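PDB 3GFV: petrobactin-binding protein YclQ from Bacillus subtilis subsp. subtilis str. 168, which binds iron-free and ferric petrobactin and 3,4-dihydroxybenzoic acid for the YclNOPQ ABC transporter, which takes up the ferric siderophore. Local coordinates for residues L45-K50 with E137-I142; D49-D54 with E146-D151; A154-S159 with E282-M287; K127-F132 with H197-V202. All coordinates share one frame; numbering follows the deposited sequence.

How the contacts relate
Four small, largely apolar contacts hold helices, and one loop, of this two-lobed binding protein together. Contacts 1, 3 and 4 are buried; contact 2, at the C-terminal end of helix 42-50, is only partly buried and includes lysine chains. Contacts 1 and 2 share helix 42-50 and hold it to helices 128-142 and 146-170 in turn. Contact 3 joins helix 146-170, again, to helix 281-296, while contact 4 uses the start of helix 128-142 to reach the second lobe. S283 and D46 hydrogen-bond between contacts 3 and 1, and M284 packs on Y128, M129 and F132, joining contact 3 to contact 4. No hydrogen bond crosses any of the four between its own segments.

Contact 1 of 4, residues L45-K50 with E137-I142; sequences LDTLDK and ETIGKI
No ring or other flat side-chain group lies between T47, L48 and I139, so the contact has no faces or edges to stack: it is branched aliphatic packing between two helices. Both belong to the first alpha/beta lobe of the periplasmic binding protein fold, the lobe with the five-stranded parallel sheet. I139, on helix 128-142, does the reaching. Its CD1 lies on T47 alone, 4.0 Å from T47 CB, whereas its CG2 lies across the end of L48, the two side chains meeting at about a right angle, and also grazes T47 CG2. T47 is turned with its methyl CG2 anti to the backbone N (chi1 -67° for OG1). That puts CG2 on the isoleucine and lets OG1 take a hydrogen bond from the backbone N of L281, with a weak second bond to G43 O, so a buried hydroxyl is satisfied at the margin of an apolar contact. Beyond these three, L48 also touches F143 and I139 touches L121. The backbones stay 7.6 Å apart at the L48 and I139 CA atoms. L48 CD2 comes to 3.8 Å from I139 CG2, and T47 CG2 to 3.9 Å from I139 CD1.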
loop_
_atom_site.group_PDB
_atom_site.type_symbol
_atom_site.label_atom_id
_atom_site.label_comp_id
_atom_site.label_asym_id
_atom_site.label_seq_id
_atom_site.Cartn_x
_atom_site.Cartn_y
_atom_site.Cartn_z
ATOM N N LEU A 45 -0.324 -2.684 -10.006
ATOM C CA LEU A 45 0.624 -3.541 -10.705
ATOM C C LEU A 45 0.628 -4.974 -10.161
ATOM O O LEU A 45 0.687 -5.940 -10.924
ATOM C CB LEU A 45 2.041 -2.930 -10.666
ATOM C CG LEU A 45 3.116 -3.697 -11.451
ATOM C CD1 LEU A 45 2.759 -3.845 -12.956
ATOM C CD2 LEU A 45 4.471 -2.985 -11.271
ATOM N N ASP A 46 0.559 -5.116 -8.838
ATOM C CA ASP A 46 0.643 -6.444 -8.253
ATOM C C ASP A 46 -0.665 -7.217 -8.406
ATOM O O ASP A 46 -0.653 -8.450 -8.466
ATOM C CB ASP A 46 1.256 -6.445 -6.817
ATOM C CG ASP A 46 0.273 -6.072 -5.698
ATOM O OD1 ASP A 46 0.701 -5.319 -4.787
ATOM O OD2 ASP A 46 -0.890 -6.556 -5.675
ATOM N N THR A 47 -1.777 -6.492 -8.528
ATOM C CA THR A 47 -3.034 -7.146 -8.891
ATOM C C THR A 47 -2.929 -7.678 -10.322
ATOM O O THR A 47 -3.258 -8.826 -10.571
ATOM C CB THR A 47 -4.253 -6.220 -8.715
ATOM O OG1 THR A 47 -4.438 -5.936 -7.316
ATOM C CG2 THR A 47 -5.552 -6.874 -9.271
ATOM N N LEU A 48 -2.438 -6.864 -11.251
ATOM C CA LEU A 48 -2.233 -7.353 -12.609
ATOM C C LEU A 48 -1.350 -8.606 -12.603
ATOM O O LEU A 48 -1.632 -9.584 -13.302
ATOM C CB LEU A 48 -1.625 -6.244 -13.472
ATOM C CG LEU A 48 -2.532 -5.054 -13.761
ATOM C CD1 LEU A 48 -1.736 -3.934 -14.448
ATOM C CD2 LEU A 48 -3.727 -5.469 -14.624
ATOM N N ASP A 49 -0.292 -8.593 -11.792
ATOM C CA ASP A 49 0.617 -9.731 -11.723
ATOM C C ASP A 49 -0.088 -10.983 -11.198
ATOM O O ASP A 49 0.083 -12.069 -11.748
ATOM C CB ASP A 49 1.830 -9.430 -10.841
ATOM C CG ASP A 49 2.814 -10.588 -10.796
ATOM O OD1 ASP A 49 3.513 -10.810 -11.810
ATOM O OD2 ASP A 49 2.881 -11.284 -9.753
ATOM N N LYS A 50 -0.867 -10.825 -10.128
ATOM C CA LYS A 50 -1.589 -11.950 -9.535
ATOM C C LYS A 50 -2.553 -12.577 -10.550
ATOM O O LYS A 50 -2.799 -13.790 -10.542
ATOM C CB LYS A 50 -2.363 -11.477 -8.306
ATOM C CG LYS A 50 -3.173 -12.568 -7.608
ATOM C CD LYS A 50 -2.258 -13.571 -6.925
ATOM C CE LYS A 50 -3.043 -14.732 -6.314
ATOM N NZ LYS A 50 -2.150 -15.904 -6.045
ATOM N N GLU A 137 -11.975 -5.028 -8.309
ATOM C CA GLU A 137 -13.084 -5.386 -9.199
ATOM C C GLU A 137 -13.023 -4.658 -10.535
ATOM O O GLU A 137 -13.437 -5.207 -11.580
ATOM C CB GLU A 137 -14.423 -5.153 -8.513
ATOM C CG GLU A 137 -14.645 -6.118 -7.368
ATOM C CD GLU A 137 -15.880 -5.810 -6.561
ATOM O OE1 GLU A 137 -16.404 -4.680 -6.676
ATOM O OE2 GLU A 137 -16.323 -6.703 -5.807
ATOM N N THR A 138 -12.529 -3.425 -10.500
ATOM C CA THR A 138 -12.370 -2.630 -11.728
ATOM C C THR A 138 -11.354 -3.293 -12.643
ATOM O O THR A 138 -11.574 -3.434 -13.848
ATOM C CB THR A 138 -11.963 -1.163 -11.403
ATOM O OG1 THR A 138 -13.125 -0.439 -10.970
ATOM C CG2 THR A 138 -11.357 -0.460 -12.624
ATOM N N ILE A 139 -10.227 -3.700 -12.072
ATOM C CA ILE A 139 -9.231 -4.429 -12.850
ATOM C C ILE A 139 -9.819 -5.728 -13.413
ATOM O O ILE A 139 -9.630 -6.060 -14.586
ATOM C CB ILE A 139 -7.952 -4.670 -12.025
ATOM C CG1 ILE A 139 -7.274 -3.323 -11.760
ATOM C CG2 ILE A 139 -7.012 -5.605 -12.756
ATOM C CD1 ILE A 139 -6.040 -3.396 -10.858
ATOM N N GLY A 140 -10.561 -6.452 -12.583
ATOM C CA GLY A 140 -11.248 -7.646 -13.058
ATOM C C GLY A 140 -12.132 -7.397 -14.266
ATOM O O GLY A 140 -12.144 -8.179 -15.228
ATOM N N LYS A 141 -12.891 -6.308 -14.220
ATOM C CA LYS A 141 -13.817 -5.995 -15.311
ATOM C C LYS A 141 -13.080 -5.631 -16.590
ATOM O O LYS A 141 -13.466 -6.076 -17.688
ATOM C CB LYS A 141 -14.767 -4.863 -14.914
ATOM C CG LYS A 141 -15.889 -5.293 -13.970
ATOM C CD LYS A 141 -16.556 -4.072 -13.337
ATOM C CE LYS A 141 -17.701 -4.461 -12.404
ATOM N NZ LYS A 141 -17.295 -5.426 -11.339
ATOM N N ILE A 142 -12.025 -4.829 -16.462
ATOM C CA ILE A 142 -11.266 -4.394 -17.635
ATOM C C ILE A 142 -10.615 -5.564 -18.378
ATOM O O ILE A 142 -10.592 -5.599 -19.615
ATOM C CB ILE A 142 -10.178 -3.350 -17.261
ATOM C CG1 ILE A 142 -10.844 -2.039 -16.839
ATOM C CG2 ILE A 142 -9.228 -3.124 -18.442
ATOM C CD1 ILE A 142 -9.958 -1.118 -16.001
#

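Contact 2 of 4, residues D49-D54 with E146-D151; sequences DKLGLD and EDKVKD
L51 and K148 run past each other in opposite directions, while L51 and V149 meet at a slant. The leucine ends in a fork: CD1 goes to V149, 3.9 Å from its CG2, and CD2 is pressed against the lysine chain. The spacing from L51 CD2 to K148 CG is 3.4 Å, tighter than ordinary van der Waals contact. V149 CG2 also lies 4.0 Å from L51 CD2, so this one valine methyl meets both tips of the fork. K148 starts with CG anti to the backbone N (chi1 177°) and then bends at chi2, so its first methylenes lie on the leucine and its amine is carried off toward K50. The two NZ atoms, of K50 and K148, are 5.0 Å apart; the salt bridge of K148 NZ with E152 would ease that like-charge approach. L51 is the last residue before the chain turns out of helix 42-50 in a Schellman motif, in which G52 has positive phi and its N bonds back to D49 O at 3.0 Å. In the fold, this end of helix 42-50 packs on the first turns of helix 146-170. Helix 128-142 fills in beside both, with I139 against L51 and A136 against V149, and K50 reaches over to L281 and E282 of helix 281-296.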
loop_
_atom_site.group_PDB
_atom_site.type_symbol
_atom_site.label_atom_id
_atom_site.label_comp_id
_atom_site.label_asym_id
_atom_site.label_seq_id
_atom_site.Cartn_x
_atom_site.Cartn_y
_atom_site.Cartn_z
ATOM N N ASP A 49 -0.292 -8.593 -11.792
ATOM C CA ASP A 49 0.617 -9.731 -11.723
ATOM C C ASP A 49 -0.088 -10.983 -11.198
ATOM O O ASP A 49 0.083 -12.069 -11.748
ATOM C CB ASP A 49 1.830 -9.430 -10.841
ATOM C CG ASP A 49 2.814 -10.588 -10.796
ATOM O OD1 ASP A 49 3.513 -10.810 -11.810
ATOM O OD2 ASP A 49 2.881 -11.284 -9.753
ATOM N N LYS A 50 -0.867 -10.825 -10.128
ATOM C CA LYS A 50 -1.589 -11.950 -9.535
ATOM C C LYS A 50 -2.553 -12.577 -10.550
ATOM O O LYS A 50 -2.799 -13.790 -10.542
ATOM C CB LYS A 50 -2.363 -11.477 -8.306
ATOM C CG LYS A 50 -3.173 -12.568 -7.608
ATOM C CD LYS A 50 -2.258 -13.571 -6.925
ATOM C CE LYS A 50 -3.043 -14.732 -6.314
ATOM N NZ LYS A 50 -2.150 -15.904 -6.045
ATOM N N LEU A 51 -3.096 -11.746 -11.431
ATOM C CA LEU A 51 -4.074 -12.204 -12.409
ATOM C C LEU A 51 -3.391 -12.755 -13.661
ATOM O O LEU A 51 -4.061 -13.126 -14.617
ATOM C CB LEU A 51 -5.018 -11.063 -12.788
ATOM C CG LEU A 51 -5.788 -10.482 -11.604
ATOM C CD1 LEU A 51 -6.609 -9.285 -12.036
ATOM C CD2 LEU A 51 -6.667 -11.544 -10.979
ATOM N N GLY A 52 -2.061 -12.798 -13.649
ATOM C CA GLY A 52 -1.303 -13.310 -14.779
ATOM C C GLY A 52 -1.311 -12.375 -15.972
ATOM O O GLY A 52 -1.345 -12.819 -17.116
ATOM N N LEU A 53 -1.273 -11.071 -15.721
ATOM C CA LEU A 53 -1.360 -10.104 -16.814
ATOM C C LEU A 53 -0.070 -9.317 -17.037
ATOM O O LEU A 53 -0.125 -8.208 -17.557
ATOM C CB LEU A 53 -2.498 -9.113 -16.559
ATOM C CG LEU A 53 -3.901 -9.729 -16.581
ATOM C CD1 LEU A 53 -4.896 -8.790 -15.937
ATOM C CD2 LEU A 53 -4.305 -10.060 -18.025
ATOM N N ASP A 54 1.074 -9.887 -16.659
ATOM C CA ASP A 54 2.368 -9.185 -16.802
ATOM C C ASP A 54 2.570 -8.718 -18.253
ATOM O O ASP A 54 3.143 -7.654 -18.522
ATOM C CB ASP A 54 3.543 -10.116 -16.442
ATOM C CG ASP A 54 3.643 -10.422 -14.958
ATOM O OD1 ASP A 54 4.386 -11.364 -14.598
ATOM O OD2 ASP A 54 2.994 -9.735 -14.156
ATOM N N GLU A 146 -13.125 -11.195 -13.775
ATOM C CA GLU A 146 -14.061 -10.911 -12.689
ATOM C C GLU A 146 -14.173 -12.068 -11.694
ATOM O O GLU A 146 -14.167 -11.849 -10.482
ATOM C CB GLU A 146 -15.432 -10.510 -13.254
ATOM C CG GLU A 146 -15.368 -9.188 -14.023
ATOM C CD GLU A 146 -16.597 -8.908 -14.868
ATOM O OE1 GLU A 146 -16.504 -9.047 -16.104
ATOM O OE2 GLU A 146 -17.651 -8.548 -14.299
ATOM N N ASP A 147 -14.244 -13.299 -12.187
ATOM C CA ASP A 147 -14.353 -14.432 -11.272
ATOM C C ASP A 147 -13.085 -14.649 -10.445
ATOM O O ASP A 147 -13.158 -14.933 -9.253
ATOM C CB ASP A 147 -14.732 -15.708 -12.011
ATOM C CG ASP A 147 -16.132 -15.653 -12.566
ATOM O OD1 ASP A 147 -16.958 -14.895 -12.007
ATOM O OD2 ASP A 147 -16.402 -16.370 -13.553
ATOM N N LYS A 148 -11.925 -14.557 -11.079
ATOM C CA LYS A 148 -10.669 -14.669 -10.345
ATOM C C LYS A 148 -10.591 -13.606 -9.258
ATOM O O LYS A 148 -10.211 -13.896 -8.120
ATOM C CB LYS A 148 -9.490 -14.541 -11.309
ATOM C CG LYS A 148 -8.130 -14.578 -10.655
ATOM C CD LYS A 148 -7.779 -15.929 -10.093
ATOM C CE LYS A 148 -6.307 -15.989 -9.751
ATOM N NZ LYS A 148 -6.017 -17.171 -8.911
ATOM N N VAL A 149 -10.955 -12.372 -9.590
ATOM C CA VAL A 149 -10.907 -11.316 -8.575
ATOM C C VAL A 149 -11.871 -11.619 -7.431
ATOM O O VAL A 149 -11.522 -11.468 -6.260
ATOM C CB VAL A 149 -11.191 -9.930 -9.164
ATOM C CG1 VAL A 149 -11.398 -8.907 -8.050
ATOM C CG2 VAL A 149 -10.026 -9.490 -10.076
ATOM N N LYS A 150 -13.076 -12.077 -7.763
ATOM C CA LYS A 150 -14.061 -12.357 -6.725
ATOM C C LYS A 150 -13.515 -13.378 -5.733
ATOM O O LYS A 150 -13.625 -13.216 -4.508
ATOM C CB LYS A 150 -15.361 -12.883 -7.340
ATOM C CG LYS A 150 -16.388 -13.290 -6.297
ATOM C CD LYS A 150 -17.597 -13.958 -6.946
ATOM C CE LYS A 150 -18.720 -14.156 -5.933
ATOM N NZ LYS A 150 -18.230 -14.776 -4.662
ATOM N N ASP A 151 -12.922 -14.433 -6.271
ATOM C CA ASP A 151 -12.377 -15.505 -5.456
ATOM C C ASP A 151 -11.195 -15.032 -4.606
ATOM O O ASP A 151 -11.071 -15.398 -3.430
ATOM C CB ASP A 151 -11.959 -16.677 -6.343
ATOM C CG ASP A 151 -13.146 -17.376 -6.983
ATOM O OD1 ASP A 151 -14.280 -17.252 -6.458
ATOM O OD2 ASP A 151 -12.947 -18.051 -8.022
#

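Contact 3 of 4, residues A154-S159 with E282-M287; sequences ANIDHS and ESMTQM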
loop_
_atom_site.group_PDB
_atom_site.type_symbol
_atom_site.label_atom_id
_atom_site.label_comp_id
_atom_site.label_asym_id
_atom_site.label_seq_id
_atom_site.Cartn_x
_atom_site.Cartn_y
_atom_site.Cartn_z
ATOM N N ALA A 154 -12.489 -12.947 -1.805
ATOM C CA ALA A 154 -13.038 -13.830 -0.786
ATOM C C ALA A 154 -11.962 -14.426 0.118
ATOM O O ALA A 154 -12.129 -14.470 1.346
ATOM C CB ALA A 154 -13.918 -14.954 -1.426
ATOM N N ASN A 155 -10.861 -14.885 -0.469
ATOM C CA ASN A 155 -9.758 -15.432 0.321
ATOM C C ASN A 155 -9.154 -14.378 1.229
ATOM O O ASN A 155 -8.816 -14.658 2.377
ATOM C CB ASN A 155 -8.650 -15.985 -0.569
ATOM C CG ASN A 155 -9.078 -17.195 -1.342
ATOM O OD1 ASN A 155 -10.006 -17.918 -0.943
ATOM N ND2 ASN A 155 -8.407 -17.439 -2.468
ATOM N N ILE A 156 -8.994 -13.170 0.700
ATOM C CA ILE A 156 -8.496 -12.065 1.503
ATOM C C ILE A 156 -9.446 -11.743 2.677
ATOM O O ILE A 156 -8.998 -11.546 3.815
ATOM C CB ILE A 156 -8.212 -10.856 0.608
ATOM C CG1 ILE A 156 -6.922 -11.125 -0.165
ATOM C CG2 ILE A 156 -8.102 -9.570 1.439
ATOM C CD1 ILE A 156 -6.641 -10.120 -1.283
ATOM N N ASP A 157 -10.754 -11.746 2.421
ATOM C CA ASP A 157 -11.713 -11.504 3.504
ATOM C C ASP A 157 -11.567 -12.551 4.603
ATOM O O ASP A 157 -11.665 -12.235 5.794
ATOM C CB ASP A 157 -13.151 -11.485 2.988
ATOM C CG ASP A 157 -13.525 -10.160 2.342
ATOM O OD1 ASP A 157 -12.770 -9.168 2.484
ATOM O OD2 ASP A 157 -14.592 -10.110 1.701
ATOM N N HIS A 158 -11.331 -13.795 4.200
ATOM C CA HIS A 158 -11.145 -14.896 5.147
ATOM C C HIS A 158 -9.880 -14.696 5.972
ATOM O O HIS A 158 -9.869 -14.955 7.181
ATOM C CB HIS A 158 -11.073 -16.232 4.400
ATOM C CG HIS A 158 -10.786 -17.411 5.280
ATOM N ND1 HIS A 158 -11.768 -18.284 5.702
ATOM C CD2 HIS A 158 -9.625 -17.872 5.802
ATOM C CE1 HIS A 158 -11.224 -19.227 6.452
ATOM N NE2 HIS A 158 -9.925 -18.998 6.532
ATOM N N SER A 159 -8.808 -14.273 5.307
ATOM C CA SER A 159 -7.526 -14.000 5.977
ATOM C C SER A 159 -7.665 -12.817 6.909
ATOM O O SER A 159 -7.111 -12.813 8.019
ATOM C CB SER A 159 -6.426 -13.704 4.957
ATOM O OG SER A 159 -6.162 -14.854 4.162
ATOM N N GLU A 282 -1.599 -8.797 -4.117
ATOM C CA GLU A 282 -0.395 -9.407 -3.561
ATOM C C GLU A 282 0.079 -8.662 -2.323
ATOM O O GLU A 282 0.396 -9.275 -1.306
ATOM C CB GLU A 282 0.729 -9.447 -4.591
ATOM C CG GLU A 282 0.326 -10.223 -5.840
ATOM C CD GLU A 282 1.421 -10.369 -6.879
ATOM O OE1 GLU A 282 2.422 -9.641 -6.810
ATOM O OE2 GLU A 282 1.254 -11.237 -7.783
ATOM N N SER A 283 0.127 -7.336 -2.413
ATOM C CA SER A 283 0.605 -6.551 -1.279
ATOM C C SER A 283 -0.317 -6.747 -0.069
ATOM O O SER A 283 0.166 -6.879 1.055
ATOM C CB SER A 283 0.802 -5.064 -1.634
ATOM O OG SER A 283 -0.279 -4.520 -2.371
HETATM N N MSE A 284 -1.632 -6.823 -0.295
HETATM C CA MSE A 284 -2.550 -7.015 0.830
HETATM C C MSE A 284 -2.279 -8.379 1.477
HETATM O O MSE A 284 -2.240 -8.513 2.708
HETATM C CB MSE A 284 -3.996 -6.910 0.360
HETATM C CG MSE A 284 -5.029 -7.359 1.370
HETATM SE SE MSE A 284 -5.094 -6.277 3.022
HETATM C CE MSE A 284 -6.278 -4.849 2.466
ATOM N N THR A 285 -2.131 -9.397 0.640
ATOM C CA THR A 285 -1.869 -10.747 1.129
ATOM C C THR A 285 -0.623 -10.777 2.006
ATOM O O THR A 285 -0.632 -11.346 3.103
ATOM C CB THR A 285 -1.745 -11.729 -0.030
ATOM O OG1 THR A 285 -3.020 -11.820 -0.678
ATOM C CG2 THR A 285 -1.356 -13.090 0.488
ATOM N N GLN A 286 0.426 -10.129 1.519
ATOM C CA GLN A 286 1.667 -10.024 2.262
ATOM C C GLN A 286 1.457 -9.296 3.585
ATOM O O GLN A 286 1.927 -9.753 4.635
ATOM C CB GLN A 286 2.722 -9.276 1.451
ATOM C CG GLN A 286 4.039 -9.199 2.212
ATOM C CD GLN A 286 5.063 -8.323 1.531
ATOM O OE1 GLN A 286 5.306 -8.431 0.322
ATOM N NE2 GLN A 286 5.675 -7.447 2.310
HETATM N N MSE A 287 0.757 -8.169 3.514
HETATM C CA MSE A 287 0.587 -7.286 4.664
HETATM C C MSE A 287 -0.187 -7.985 5.769
HETATM O O MSE A 287 0.184 -7.888 6.968
HETATM C CB MSE A 287 -0.065 -5.952 4.270
HETATM C CG MSE A 287 0.868 -5.066 3.430
HETATM SE SE MSE A 287 -0.129 -3.774 2.355
HETATM C CE MSE A 287 -0.637 -2.581 3.725
#
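The hydroxyl of T285 bonds back to the carbonyl of L281, one turn earlier in its helix, and the same OG1 rests on I156 of the facing helix, 4.0 Å from I156 CG1. With chi1 at -66°, OG1 stands beside the backbone N of T285 and can both reach back to L281 O and face I156. The I156 and T285 side chains meet nearly at right angles. S283, a buried serine on the same helix, has its OG held by D46 OD1 and by the backbone N of G280, while D46 OD2 takes the N of E282, so this carboxylate ties the start of helix 281-296 to helix 42-50. Across the contact proper, selenomethionine M284 carries the rest. Its CG, anti to the backbone N (chi1 168°), is set against I156, and the bends at chi2 and chi3 turn the SE and CE end off I156 toward helix 128-142. M284 CG is 3.8 Å from I156 CG2 and 4.2 Å from I156 CD1, giving I156 a hydrocarbon neighbour next to the threonine oxygen. M284 CE lies on Y128 and M129, while its CB meets F132. Helix 146-170 is probably the long interlobe helix typical of class III siderophore- and B12-binding proteins, and helix 281-296 packs along it here.

Contact 4 of 4, residues K127-F132 with H197-V202; sequences KYMESF and HDVFGV
V199 fits its two methyls against the first turn of helix 128-142. CG2 meets the CB of Y128 at 3.9 Å, and CG1 lies 3.9 Å from the selenium of M129, a selenomethionine. M129 CG sits 4.0 Å from both V199 methyls, so the valine fork straddles this side chain, which crosses it at about a right angle. The bend of M129 at chi2 (-47°) brings SE to V199 CG1. Outside this shell, I160 of helix 146-170 packs on both M129 and V199, and D157 touches M129. F200, next after V199, packs on I288 and V291 of helix 281-296. The loop carrying V199 is held by a bond within it and one from K190. H197 ND1 donates to V202 O at 2.8 Å, an N-H...O angle of 160°, with the oxygen almost in the imidazole plane but the nitrogen 49° above the carbonyl plane. D198 OD2 takes the backbone N of K190, and G201, with positive phi, lets the chain turn back after helix 195-198. The contact thus joins the helix-128-142 side of the first lobe to the second, next to the long helix 146-170, an interlobe packing in keeping with the two-lobed periplasmic binding fold of the siderophore-binding family.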
loop_
_atom_site.group_PDB
_atom_site.type_symbol
_atom_site.label_atom_id
_atom_site.label_comp_id
_atom_site.label_asym_id
_atom_site.label_seq_id
_atom_site.Cartn_x
_atom_site.Cartn_y
_atom_site.Cartn_z
ATOM N N LYS A 127 -11.939 4.666 3.908
ATOM C CA LYS A 127 -12.876 3.620 3.506
ATOM C C LYS A 127 -12.065 2.503 2.888
ATOM O O LYS A 127 -12.197 2.225 1.692
ATOM C CB LYS A 127 -13.811 4.123 2.398
ATOM C CG LYS A 127 -14.843 5.150 2.778
ATOM C CD LYS A 127 -15.410 5.768 1.499
ATOM C CE LYS A 127 -16.865 6.170 1.652
ATOM N NZ LYS A 127 -17.078 7.070 2.824
ATOM N N TYR A 128 -11.202 1.876 3.674
ATOM C CA TYR A 128 -10.156 1.054 3.081
ATOM C C TYR A 128 -10.723 -0.112 2.231
ATOM O O TYR A 128 -10.446 -0.201 1.036
ATOM C CB TYR A 128 -9.163 0.545 4.138
ATOM C CG TYR A 128 -7.888 0.102 3.503
ATOM C CD1 TYR A 128 -6.743 0.890 3.567
ATOM C CD2 TYR A 128 -7.837 -1.081 2.771
ATOM C CE1 TYR A 128 -5.572 0.492 2.942
ATOM C CE2 TYR A 128 -6.684 -1.483 2.148
ATOM C CZ TYR A 128 -5.556 -0.703 2.236
ATOM O OH TYR A 128 -4.403 -1.111 1.617
HETATM N N MSE A 129 -11.511 -0.987 2.842
HETATM C CA MSE A 129 -11.928 -2.206 2.150
HETATM C C MSE A 129 -12.878 -1.907 0.998
HETATM O O MSE A 129 -12.831 -2.560 -0.047
HETATM C CB MSE A 129 -12.530 -3.212 3.138
HETATM C CG MSE A 129 -11.472 -3.895 4.009
HETATM SE SE MSE A 129 -9.943 -4.549 2.972
HETATM C CE MSE A 129 -10.836 -6.050 2.036
ATOM N N GLU A 130 -13.739 -0.910 1.171
ATOM C CA GLU A 130 -14.638 -0.517 0.090
ATOM C C GLU A 130 -13.830 -0.150 -1.156
ATOM O O GLU A 130 -14.094 -0.668 -2.243
ATOM C CB GLU A 130 -15.523 0.656 0.514
ATOM C CG GLU A 130 -16.408 1.217 -0.594
ATOM C CD GLU A 130 -17.300 2.358 -0.114
ATOM O OE1 GLU A 130 -17.191 3.476 -0.665
ATOM O OE2 GLU A 130 -18.100 2.142 0.821
ATOM N N SER A 131 -12.847 0.734 -0.984
ATOM C CA SER A 131 -12.028 1.191 -2.109
ATOM C C SER A 131 -11.119 0.067 -2.615
ATOM O O SER A 131 -10.915 -0.069 -3.832
ATOM C CB SER A 131 -11.218 2.466 -1.757
ATOM O OG SER A 131 -10.305 2.195 -0.719
ATOM N N PHE A 132 -10.582 -0.737 -1.696
ATOM C CA PHE A 132 -9.747 -1.888 -2.063
ATOM C C PHE A 132 -10.534 -2.841 -2.964
ATOM O O PHE A 132 -10.088 -3.232 -4.036
ATOM C CB PHE A 132 -9.292 -2.644 -0.814
ATOM C CG PHE A 132 -8.406 -3.832 -1.102
ATOM C CD1 PHE A 132 -7.046 -3.656 -1.316
ATOM C CD2 PHE A 132 -8.921 -5.129 -1.110
ATOM C CE1 PHE A 132 -6.217 -4.746 -1.569
ATOM C CE2 PHE A 132 -8.103 -6.223 -1.376
ATOM C CZ PHE A 132 -6.733 -6.026 -1.590
ATOM N N HIS A 197 -5.378 -1.111 12.246
ATOM C CA HIS A 197 -6.513 -1.001 13.173
ATOM C C HIS A 197 -7.875 -1.175 12.511
ATOM O O HIS A 197 -8.743 -1.902 13.040
ATOM C CB HIS A 197 -6.477 0.359 13.874
ATOM C CG HIS A 197 -5.152 0.677 14.472
ATOM N ND1 HIS A 197 -4.621 -0.046 15.525
ATOM C CD2 HIS A 197 -4.248 1.645 14.189
ATOM C CE1 HIS A 197 -3.448 0.458 15.849
ATOM N NE2 HIS A 197 -3.198 1.491 15.054
ATOM N N ASP A 198 -8.074 -0.517 11.368
ATOM C CA ASP A 198 -9.399 -0.423 10.766
ATOM C C ASP A 198 -9.832 -1.733 10.121
ATOM O O ASP A 198 -11.020 -2.042 10.053
ATOM C CB ASP A 198 -9.420 0.684 9.708
ATOM C CG ASP A 198 -9.048 2.041 10.277
ATOM O OD1 ASP A 198 -9.384 2.311 11.453
ATOM O OD2 ASP A 198 -8.414 2.824 9.553
ATOM N N VAL A 199 -8.860 -2.496 9.648
ATOM C CA VAL A 199 -9.151 -3.696 8.869
ATOM C C VAL A 199 -8.709 -4.933 9.636
ATOM O O VAL A 199 -9.481 -5.876 9.791
ATOM C CB VAL A 199 -8.446 -3.637 7.504
ATOM C CG1 VAL A 199 -8.706 -4.894 6.707
ATOM C CG2 VAL A 199 -8.943 -2.424 6.724
ATOM N N PHE A 200 -7.474 -4.903 10.154
ATOM C CA PHE A 200 -6.898 -6.077 10.799
ATOM C C PHE A 200 -7.295 -6.201 12.262
ATOM O O PHE A 200 -6.984 -7.207 12.903
ATOM C CB PHE A 200 -5.362 -6.087 10.711
ATOM C CG PHE A 200 -4.828 -6.045 9.300
ATOM C CD1 PHE A 200 -5.637 -6.401 8.234
ATOM C CD2 PHE A 200 -3.513 -5.646 9.057
ATOM C CE1 PHE A 200 -5.145 -6.350 6.939
ATOM C CE2 PHE A 200 -2.992 -5.597 7.756
ATOM C CZ PHE A 200 -3.814 -5.951 6.692
ATOM N N GLY A 201 -7.932 -5.166 12.805
ATOM C CA GLY A 201 -8.541 -5.292 14.125
ATOM C C GLY A 201 -7.655 -5.050 15.345
ATOM O O GLY A 201 -8.076 -5.305 16.481
ATOM N N VAL A 202 -6.433 -4.565 15.135
ATOM C CA VAL A 202 -5.538 -4.283 16.268
ATOM C C VAL A 202 -6.075 -3.089 17.047
ATOM O O VAL A 202 -6.350 -2.033 16.482
ATOM C CB VAL A 202 -4.055 -4.026 15.817
ATOM C CG1 VAL A 202 -3.172 -3.619 17.018
ATOM C CG2 VAL A 202 -3.476 -5.287 15.095
#